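Peptidase M14 domain-containing protein (Shewanella amazonensis, PDB 2QVP) is an uncharacterized putative zinc metallopeptidase of the M14 family, probably acting as a hydrolase of the metallocarboxypeptidase type. Local coordinates at residues Trp12-Phe17 and Leu252-Leu257; Ser194-Leu199 and Ala261-Phe266; Phe27-Leu31 and His51-Leu56. All coordinates share one frame; numbering follows the deposited sequence.

Overall arrangement
Near the N terminus, residues 12-17 start interaction 1, which closes only when the chain returns 235 residues later as the beginning of helix 252-270. Interaction 3 lies wholly within that long loop: strand 51-57 returns to helix 24-38 after a short excursion through strand 41-48. Interactions 1 and 3 touch through Phe17 and Leu30. Later, residues 194-199 open interaction 2, which closes on residues 261-266, farther along the same C-terminal helix; since its segments alternate with those of interaction 1, the two cross. Helix 252-270 is thereby joined to the N-terminal segment and to helix 190-200, whereas interaction 3 secures a helix against one side of the eight-stranded sheet.

Interaction 1: residues Trp12-Phe17 and Leu252-Leu257; sequences WRSEIF and LDQRIL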
loop_
_atom_site.group_PDB
_atom_site.type_symbol
_atom_site.label_atom_id
_atom_site.label_comp_id
_atom_site.label_asym_id
_atom_site.label_seq_id
_atom_site.Cartn_x
_atom_site.Cartn_y
_atom_site.Cartn_z
ATOM N N TRP A 12 2.780 2.395 -18.521
ATOM C CA TRP A 12 1.896 3.450 -18.930
ATOM C C TRP A 12 2.604 4.815 -18.812
ATOM O O TRP A 12 3.602 4.967 -18.121
ATOM C CB TRP A 12 0.636 3.452 -18.083
ATOM C CG TRP A 12 -0.140 2.174 -18.065
ATOM C CD1 TRP A 12 -1.209 1.856 -18.858
ATOM C CD2 TRP A 12 0.049 1.058 -17.184
ATOM N NE1 TRP A 12 -1.682 0.623 -18.540
ATOM C CE2 TRP A 12 -0.930 0.097 -17.522
ATOM C CE3 TRP A 12 0.933 0.782 -16.127
ATOM C CZ2 TRP A 12 -1.052 -1.118 -16.839
ATOM C CZ3 TRP A 12 0.830 -0.438 -15.464
ATOM C CH2 TRP A 12 -0.158 -1.370 -15.825
ATOM N N ARG A 13 2.047 5.795 -19.512
ATOM C CA ARG A 13 2.515 7.174 -19.498
ATOM C C ARG A 13 1.631 7.886 -18.500
ATOM O O ARG A 13 0.414 7.676 -18.512
ATOM C CB ARG A 13 2.379 7.765 -20.922
ATOM C CG ARG A 13 2.348 9.300 -21.092
ATOM C CD ARG A 13 3.662 10.010 -20.757
ATOM N NE ARG A 13 3.525 11.474 -20.850
ATOM C CZ ARG A 13 4.524 12.370 -20.729
ATOM N NH1 ARG A 13 5.789 11.989 -20.536
ATOM N NH2 ARG A 13 4.259 13.679 -20.813
ATOM N N SER A 14 2.229 8.694 -17.628
ATOM C CA SER A 14 1.492 9.539 -16.710
ATOM C C SER A 14 1.680 10.963 -17.160
ATOM O O SER A 14 2.816 11.362 -17.414
ATOM C CB SER A 14 2.039 9.467 -15.285
ATOM O OG SER A 14 1.422 10.454 -14.445
ATOM N N GLU A 15 0.584 11.716 -17.247
ATOM C CA GLU A 15 0.611 13.153 -17.533
ATOM C C GLU A 15 0.735 13.932 -16.235
ATOM O O GLU A 15 1.308 14.995 -16.243
ATOM C CB GLU A 15 -0.650 13.609 -18.260
ATOM C CG GLU A 15 -0.959 12.881 -19.573
ATOM C CD GLU A 15 0.128 13.023 -20.625
ATOM O OE1 GLU A 15 0.926 13.990 -20.556
ATOM O OE2 GLU A 15 0.158 12.158 -21.534
ATOM N N ILE A 16 0.172 13.414 -15.137
ATOM C CA ILE A 16 0.331 13.992 -13.782
ATOM C C ILE A 16 1.833 14.095 -13.472
ATOM O O ILE A 16 2.316 15.141 -12.996
ATOM C CB ILE A 16 -0.383 13.149 -12.709
ATOM C CG1 ILE A 16 -1.903 13.245 -12.844
ATOM C CG2 ILE A 16 0.004 13.569 -11.285
ATOM C CD1 ILE A 16 -2.640 12.241 -11.917
ATOM N N PHE A 17 2.585 13.045 -13.806
ATOM C CA PHE A 17 4.038 13.049 -13.573
ATOM C C PHE A 17 4.915 13.232 -14.811
ATOM O O PHE A 17 6.118 13.329 -14.653
ATOM C CB PHE A 17 4.411 11.797 -12.791
ATOM C CG PHE A 17 3.777 11.763 -11.427
ATOM C CD1 PHE A 17 4.242 12.596 -10.405
ATOM C CD2 PHE A 17 2.697 10.938 -11.169
ATOM C CE1 PHE A 17 3.642 12.571 -9.147
ATOM C CE2 PHE A 17 2.119 10.916 -9.930
ATOM C CZ PHE A 17 2.591 11.721 -8.914
ATOM N N LEU A 252 -3.906 5.235 -16.354
ATOM C CA LEU A 252 -2.987 5.354 -15.227
ATOM C C LEU A 252 -3.306 6.531 -14.311
ATOM O O LEU A 252 -3.423 6.344 -13.100
ATOM C CB LEU A 252 -1.529 5.450 -15.707
ATOM C CG LEU A 252 -0.431 5.468 -14.612
ATOM C CD1 LEU A 252 -0.315 4.139 -13.939
ATOM C CD2 LEU A 252 0.910 5.880 -15.223
ATOM N N ASP A 253 -3.456 7.729 -14.867
ATOM C CA ASP A 253 -3.718 8.916 -14.024
ATOM C C ASP A 253 -5.009 8.786 -13.192
ATOM O O ASP A 253 -5.014 9.182 -12.030
ATOM C CB ASP A 253 -3.624 10.205 -14.852
ATOM C CG ASP A 253 -2.163 10.524 -15.300
ATOM O OD1 ASP A 253 -1.174 10.096 -14.650
ATOM O OD2 ASP A 253 -1.993 11.231 -16.315
ATOM N N GLN A 254 -6.063 8.160 -13.739
ATOM C CA GLN A 254 -7.276 7.897 -12.952
ATOM C C GLN A 254 -6.977 6.940 -11.783
ATOM O O GLN A 254 -7.387 7.179 -10.631
ATOM C CB GLN A 254 -8.409 7.389 -13.847
ATOM C CG GLN A 254 -8.955 8.504 -14.754
ATOM C CD GLN A 254 -9.651 9.610 -13.957
ATOM O OE1 GLN A 254 -10.671 9.365 -13.308
ATOM N NE2 GLN A 254 -9.097 10.827 -13.997
ATOM N N ARG A 255 -6.220 5.889 -12.073
ATOM C CA ARG A 255 -5.772 4.979 -11.011
ATOM C C ARG A 255 -4.893 5.684 -9.974
ATOM O O ARG A 255 -5.001 5.392 -8.784
ATOM C CB ARG A 255 -5.011 3.804 -11.594
ATOM C CG ARG A 255 -5.855 2.805 -12.398
ATOM C CD ARG A 255 -4.888 1.777 -12.918
ATOM N NE ARG A 255 -4.308 2.111 -14.171
ATOM C CZ ARG A 255 -3.151 1.655 -14.637
ATOM N NH1 ARG A 255 -2.313 0.878 -13.932
ATOM N NH2 ARG A 255 -2.805 2.071 -15.831
ATOM N N ILE A 256 -4.023 6.598 -10.432
ATOM C CA ILE A 256 -3.187 7.398 -9.523
ATOM C C ILE A 256 -4.084 8.238 -8.587
ATOM O O ILE A 256 -3.882 8.243 -7.359
ATOM C CB ILE A 256 -2.145 8.273 -10.276
ATOM C CG1 ILE A 256 -1.041 7.391 -10.875
ATOM C CG2 ILE A 256 -1.522 9.325 -9.341
ATOM C CD1 ILE A 256 -0.082 8.121 -11.812
ATOM N N LEU A 257 -5.101 8.890 -9.154
ATOM C CA LEU A 257 -5.991 9.726 -8.340
ATOM C C LEU A 257 -6.813 8.919 -7.356
ATOM O O LEU A 257 -6.998 9.364 -6.228
ATOM C CB LEU A 257 -6.882 10.602 -9.217
ATOM C CG LEU A 257 -6.136 11.644 -10.047
ATOM C CD1 LEU A 257 -7.023 12.252 -11.160
ATOM C CD2 LEU A 257 -5.557 12.712 -9.123
#
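Ile16 and Ile256 meet at the apolar centre, where residues 12-17 lie against the N-terminal end of helix 252-270, the last helix of this M14-type alpha/beta fold. CD1 of Ile16 comes to 4.0 Å from CG2 of Ile256 and also touches CG of Leu257, while CD1 of Ile256 sits at the edge of the Phe17 ring. Nearer Trp12, CD2 of Leu252 lies 3.8 Å from both CB of Trp12 and CB of Ser14. The Arg255 guanidinium, its chain bent at chi3 (-88°), comes edge first over one face of the indole in a cation-pi contact, the planes 72° apart and CZ 4.0 Å from the centroid of the six-membered ring of Trp12; NH1 of Arg255 is salt-bridged to Glu170. Asp253 forms the polar edge. Its OD1 receives OG of Ser14 at 2.6 Å and its OD2 receives N of Glu15 at 2.8 Å, both through syn lone pairs, whereas N of Ile16 meets OD2 from above the carboxylate plane. Were Asp253 an alanine, the Ser14 hydroxyl and both N-H groups would probably lose the carboxylate they share. OG of Ser14 also accepts from N of Phe17 at 2.9 Å, completing an ST motif.

Interaction 2: residues Ser194-Leu199 and Ala261-Phe266; sequences SLRDAL and AAMNTF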
loop_
_atom_site.group_PDB
_atom_site.type_symbol
_atom_site.label_atom_id
_atom_site.label_comp_id
_atom_site.label_asym_id
_atom_site.label_seq_id
_atom_site.Cartn_x
_atom_site.Cartn_y
_atom_site.Cartn_z
ATOM N N SER A 194 -16.402 3.054 3.152
ATOM C CA SER A 194 -15.848 4.359 2.779
ATOM C C SER A 194 -14.669 4.221 1.799
ATOM O O SER A 194 -14.579 4.982 0.844
ATOM C CB SER A 194 -15.472 5.154 4.036
ATOM O OG SER A 194 -16.638 5.385 4.833
ATOM N N LEU A 195 -13.793 3.254 2.051
ATOM C CA LEU A 195 -12.651 2.997 1.172
ATOM C C LEU A 195 -13.105 2.482 -0.177
ATOM O O LEU A 195 -12.574 2.904 -1.209
ATOM C CB LEU A 195 -11.625 2.037 1.812
ATOM C CG LEU A 195 -10.469 2.733 2.537
ATOM C CD1 LEU A 195 -9.489 3.321 1.518
ATOM C CD2 LEU A 195 -10.959 3.805 3.492
ATOM N N ARG A 196 -14.086 1.591 -0.184
ATOM C CA ARG A 196 -14.553 1.100 -1.470
ATOM C C ARG A 196 -15.309 2.198 -2.204
ATOM O O ARG A 196 -15.167 2.305 -3.420
ATOM C CB ARG A 196 -15.311 -0.218 -1.333
ATOM C CG ARG A 196 -16.687 -0.194 -0.915
ATOM C CD ARG A 196 -17.669 0.008 -2.027
ATOM N NE ARG A 196 -18.827 -0.772 -1.672
ATOM C CZ ARG A 196 -19.747 -0.467 -0.745
ATOM N NH1 ARG A 196 -19.753 0.658 -0.046
ATOM N NH2 ARG A 196 -20.706 -1.323 -0.526
ATOM N N ASP A 197 -16.075 3.018 -1.473
ATOM C CA ASP A 197 -16.765 4.180 -2.075
ATOM C C ASP A 197 -15.762 5.148 -2.670
ATOM O O ASP A 197 -15.983 5.604 -3.768
ATOM C CB ASP A 197 -17.687 4.931 -1.083
ATOM C CG ASP A 197 -19.001 4.193 -0.800
ATOM O OD1 ASP A 197 -19.285 3.143 -1.417
ATOM O OD2 ASP A 197 -19.767 4.681 0.059
ATOM N N ALA A 198 -14.670 5.438 -1.963
ATOM C CA ALA A 198 -13.627 6.322 -2.465
ATOM C C ALA A 198 -13.123 5.889 -3.844
ATOM O O ALA A 198 -13.007 6.722 -4.735
ATOM C CB ALA A 198 -12.455 6.409 -1.467
ATOM N N LEU A 199 -12.838 4.594 -4.009
ATOM C CA LEU A 199 -12.414 4.036 -5.306
ATOM C C LEU A 199 -13.547 4.067 -6.340
ATOM O O LEU A 199 -13.301 4.273 -7.536
ATOM C CB LEU A 199 -11.912 2.599 -5.141
ATOM C CG LEU A 199 -10.625 2.368 -4.325
ATOM C CD1 LEU A 199 -10.414 0.851 -4.121
ATOM C CD2 LEU A 199 -9.410 2.978 -4.977
ATOM N N ALA A 261 -6.889 9.090 -3.291
ATOM C CA ALA A 261 -8.235 9.301 -2.717
ATOM C C ALA A 261 -8.504 8.310 -1.587
ATOM O O ALA A 261 -9.002 8.695 -0.524
ATOM C CB ALA A 261 -9.280 9.151 -3.795
ATOM N N ALA A 262 -8.182 7.041 -1.835
ATOM C CA ALA A 262 -8.297 5.981 -0.826
ATOM C C ALA A 262 -7.370 6.256 0.376
ATOM O O ALA A 262 -7.778 6.034 1.509
ATOM C CB ALA A 262 -7.989 4.623 -1.429
HETATM N N MSE A 263 -6.140 6.749 0.125
HETATM C CA MSE A 263 -5.191 7.095 1.206
HETATM C C MSE A 263 -5.727 8.232 2.059
HETATM O O MSE A 263 -5.661 8.172 3.299
HETATM C CB MSE A 263 -3.802 7.438 0.664
HETATM C CG MSE A 263 -3.120 6.272 -0.004
HETATM SE SE MSE A 263 -1.578 6.729 -1.044
HETATM C CE MSE A 263 -1.521 5.205 -2.230
ATOM N N ASN A 264 -6.289 9.241 1.401
ATOM C CA ASN A 264 -6.974 10.350 2.093
ATOM C C ASN A 264 -8.122 9.877 2.972
ATOM O O ASN A 264 -8.217 10.302 4.111
ATOM C CB ASN A 264 -7.551 11.376 1.108
ATOM C CG ASN A 264 -6.483 12.236 0.444
ATOM O OD1 ASN A 264 -5.450 12.558 1.042
ATOM N ND2 ASN A 264 -6.751 12.639 -0.801
ATOM N N THR A 265 -8.981 9.008 2.437
ATOM C CA THR A 265 -10.129 8.458 3.173
ATOM C C THR A 265 -9.676 7.604 4.341
ATOM O O THR A 265 -10.248 7.702 5.418
ATOM C CB THR A 265 -11.032 7.616 2.256
ATOM O OG1 THR A 265 -11.395 8.401 1.116
ATOM C CG2 THR A 265 -12.293 7.176 2.968
ATOM N N PHE A 266 -8.650 6.783 4.106
ATOM C CA PHE A 266 -8.058 5.926 5.123
ATOM C C PHE A 266 -7.566 6.755 6.322
ATOM O O PHE A 266 -7.950 6.462 7.466
ATOM C CB PHE A 266 -6.942 5.080 4.478
ATOM C CG PHE A 266 -6.131 4.276 5.445
ATOM C CD1 PHE A 266 -6.623 3.093 5.983
ATOM C CD2 PHE A 266 -4.844 4.684 5.778
ATOM C CE1 PHE A 266 -5.821 2.342 6.859
ATOM C CE2 PHE A 266 -4.044 3.958 6.634
ATOM C CZ PHE A 266 -4.522 2.795 7.180
#
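Thr265 faces Ala198 with its hydroxyl and Ser194 with its methyl because chi1 (-54°) sets OG1 anti to its carbonyl carbon and leaves CG2 anti to its backbone N. Both branches thus rest against the same side of helix 190-200: OG1 comes to 3.4 Å from CB of Ala198, and CG2 lies 3.8 Å from the backbone O of Ser194. Leu199, its CG also anti to the carbonyl carbon, carries CD2 to 4.2 Å from CB of Ala262. The packing is of two nearly antiparallel helices, whose short segments run at 153° to each other with axes 8.7 Å apart at closest approach. Small residues line the interface, and the backbones are nearest where CA of Ala198 and CA of Ala262 stand 5.6 Å apart. Leu195 lies against Ala262, Thr265 and Phe266, sliding past Thr265 in the opposite direction, but Leu195 and Ser194 were modelled in two conformers, so their exact contacts are doubtful. Met263 and Phe266 hold helix 252-270 against strands 67-72 and 165-171 of the central sheet, and the side chain of Leu199 is about 6 Å from that of Glu245, the predicted catalytic proton donor/acceptor. No hydrogen bond crosses between the segments. The Thr265 hydroxyl instead donates to O of Ala261 at 2.9 Å, tilted 34° from the carbonyl plane, while N of Thr265 reaches that oxygen from the opposite face. With its polar group engaged within its own helix, Thr265 offers mainly van der Waals contact, and the pairing rests on close fit rather than on directional bonds.

Interaction 3: residues Phe27-Leu31 and His51-Leu56; sequences FYSLL and HPLYLL
Helix segment 27-31 and strand segment 51-56 run at 42° to each other, their axes 11.5 Å apart at closest approach, in a helix-on-sheet packing. The CA of Tyr28 is nearest that of Pro52, and the CA of Leu31 nearest that of Leu56, so the helix follows obliquely the second strand in from one edge of the mixed central sheet. Chi1 of Tyr28 (-74°) sets CG anti to the carbonyl carbon and sends the ring to the strand, where its hydroxyl donates to O of Pro52 at 2.7 Å and also meets CB of His51. CG of Pro52 makes an off-centre CH-pi contact, 4.3 Å from the centroid of the Tyr28 ring. CE1 of Tyr28 lies 3.7 Å from CE2 of Tyr54, at the edge of the Tyr54 ring; the two rings meet obliquely. Further along, Leu31 and Leu56 reach toward each other tip to tip, their CD1 atoms 3.6 Å apart. Leu31 also touches Leu89 of helix 80-91, while Leu56 is hydrogen-bonded through its backbone to Val104 of the neighbouring strand 101-105. The chemistry is therefore mixed: one phenol-to-carbonyl bond fixes where the Tyr28 ring ends, and the rest is aromatic and aliphatic packing, buried at the Leu31-Leu56 end.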
loop_
_atom_site.group_PDB
_atom_site.type_symbol
_atom_site.label_atom_id
_atom_site.label_comp_id
_atom_site.label_asym_id
_atom_site.label_seq_id
_atom_site.Cartn_x
_atom_site.Cartn_y
_atom_site.Cartn_z
ATOM N N PHE A 27 10.700 8.712 -10.029
ATOM C CA PHE A 27 9.975 8.352 -8.823
ATOM C C PHE A 27 10.734 8.731 -7.536
ATOM O O PHE A 27 10.210 9.457 -6.679
ATOM C CB PHE A 27 9.623 6.850 -8.794
ATOM C CG PHE A 27 8.864 6.475 -7.573
ATOM C CD1 PHE A 27 7.527 6.842 -7.460
ATOM C CD2 PHE A 27 9.496 5.854 -6.502
ATOM C CE1 PHE A 27 6.840 6.572 -6.316
ATOM C CE2 PHE A 27 8.813 5.587 -5.344
ATOM C CZ PHE A 27 7.481 5.950 -5.249
ATOM N N TYR A 28 11.971 8.239 -7.400
ATOM C CA TYR A 28 12.782 8.543 -6.227
ATOM C C TYR A 28 13.124 10.017 -6.139
ATOM O O TYR A 28 13.159 10.540 -5.056
ATOM C CB TYR A 28 14.059 7.712 -6.182
ATOM C CG TYR A 28 13.891 6.252 -5.817
ATOM C CD1 TYR A 28 13.306 5.882 -4.609
ATOM C CD2 TYR A 28 14.454 5.248 -6.607
ATOM C CE1 TYR A 28 13.237 4.549 -4.226
ATOM C CE2 TYR A 28 14.382 3.916 -6.240
ATOM C CZ TYR A 28 13.772 3.574 -5.051
ATOM O OH TYR A 28 13.706 2.262 -4.667
ATOM N N SER A 29 13.342 10.691 -7.265
ATOM C CA SER A 29 13.565 12.151 -7.238
ATOM C C SER A 29 12.396 12.929 -6.632
ATOM O O SER A 29 12.585 13.769 -5.728
ATOM C CB SER A 29 13.805 12.661 -8.641
ATOM O OG SER A 29 15.062 12.191 -9.071
ATOM N N LEU A 30 11.184 12.609 -7.094
ATOM C CA LEU A 30 9.991 13.291 -6.614
ATOM C C LEU A 30 9.630 12.893 -5.177
ATOM O O LEU A 30 9.109 13.717 -4.430
ATOM C CB LEU A 30 8.808 13.091 -7.567
ATOM C CG LEU A 30 9.038 13.596 -8.993
ATOM C CD1 LEU A 30 7.861 13.192 -9.907
ATOM C CD2 LEU A 30 9.335 15.095 -9.069
ATOM N N LEU A 31 9.929 11.661 -4.808
ATOM C CA LEU A 31 9.701 11.171 -3.475
ATOM C C LEU A 31 10.626 11.917 -2.512
ATOM O O LEU A 31 10.197 12.235 -1.416
ATOM C CB LEU A 31 9.951 9.669 -3.400
ATOM C CG LEU A 31 9.684 8.984 -2.039
ATOM C CD1 LEU A 31 8.188 9.088 -1.622
ATOM C CD2 LEU A 31 10.093 7.577 -2.096
ATOM N N HIS A 51 18.468 -0.493 -5.295
ATOM C CA HIS A 51 17.405 0.501 -5.161
ATOM C C HIS A 51 16.951 0.415 -3.700
ATOM O O HIS A 51 16.692 -0.683 -3.200
ATOM C CB HIS A 51 16.207 0.234 -6.079
ATOM C CG HIS A 51 16.504 0.333 -7.541
ATOM N ND1 HIS A 51 16.786 1.526 -8.160
ATOM C CD2 HIS A 51 16.505 -0.606 -8.517
ATOM C CE1 HIS A 51 16.968 1.320 -9.454
ATOM N NE2 HIS A 51 16.800 0.035 -9.697
ATOM N N PRO A 52 16.845 1.557 -3.011
ATOM C CA PRO A 52 16.498 1.471 -1.603
ATOM C C PRO A 52 15.040 1.157 -1.343
ATOM O O PRO A 52 14.179 1.622 -2.091
ATOM C CB PRO A 52 16.811 2.892 -1.096
ATOM C CG PRO A 52 16.569 3.774 -2.328
ATOM C CD PRO A 52 17.029 2.962 -3.465
ATOM N N LEU A 53 14.794 0.330 -0.326
ATOM C CA LEU A 53 13.455 0.105 0.208
ATOM C C LEU A 53 13.311 1.030 1.416
ATOM O O LEU A 53 13.862 0.754 2.492
ATOM C CB LEU A 53 13.192 -1.341 0.654
ATOM C CG LEU A 53 12.852 -2.415 -0.360
ATOM C CD1 LEU A 53 14.070 -2.710 -1.246
ATOM C CD2 LEU A 53 12.329 -3.705 0.396
ATOM N N TYR A 54 12.544 2.106 1.235
ATOM C CA TYR A 54 12.327 3.108 2.273
ATOM C C TYR A 54 11.141 2.911 3.195
ATOM O O TYR A 54 10.096 2.398 2.805
ATOM C CB TYR A 54 12.076 4.501 1.637
ATOM C CG TYR A 54 13.261 5.149 0.985
ATOM C CD1 TYR A 54 14.347 5.591 1.752
ATOM C CD2 TYR A 54 13.290 5.383 -0.401
ATOM C CE1 TYR A 54 15.444 6.212 1.158
ATOM C CE2 TYR A 54 14.372 6.019 -0.999
ATOM C CZ TYR A 54 15.453 6.407 -0.215
ATOM O OH TYR A 54 16.535 7.020 -0.789
ATOM N N LEU A 55 11.318 3.373 4.422
ATOM C CA LEU A 55 10.235 3.567 5.360
ATOM C C LEU A 55 10.279 5.065 5.650
ATOM O O LEU A 55 11.258 5.555 6.195
ATOM C CB LEU A 55 10.420 2.785 6.651
ATOM C CG LEU A 55 9.255 3.024 7.634
ATOM C CD1 LEU A 55 7.944 2.376 7.083
ATOM C CD2 LEU A 55 9.650 2.518 8.991
ATOM N N LEU A 56 9.235 5.796 5.276
ATOM C CA LEU A 56 9.180 7.223 5.516
ATOM C C LEU A 56 8.257 7.399 6.704
ATOM O O LEU A 56 7.184 6.799 6.722
ATOM C CB LEU A 56 8.626 7.969 4.300
ATOM C CG LEU A 56 9.349 7.882 2.956
ATOM C CD1 LEU A 56 8.713 8.821 1.964
ATOM C CD2 LEU A 56 10.828 8.181 3.074
#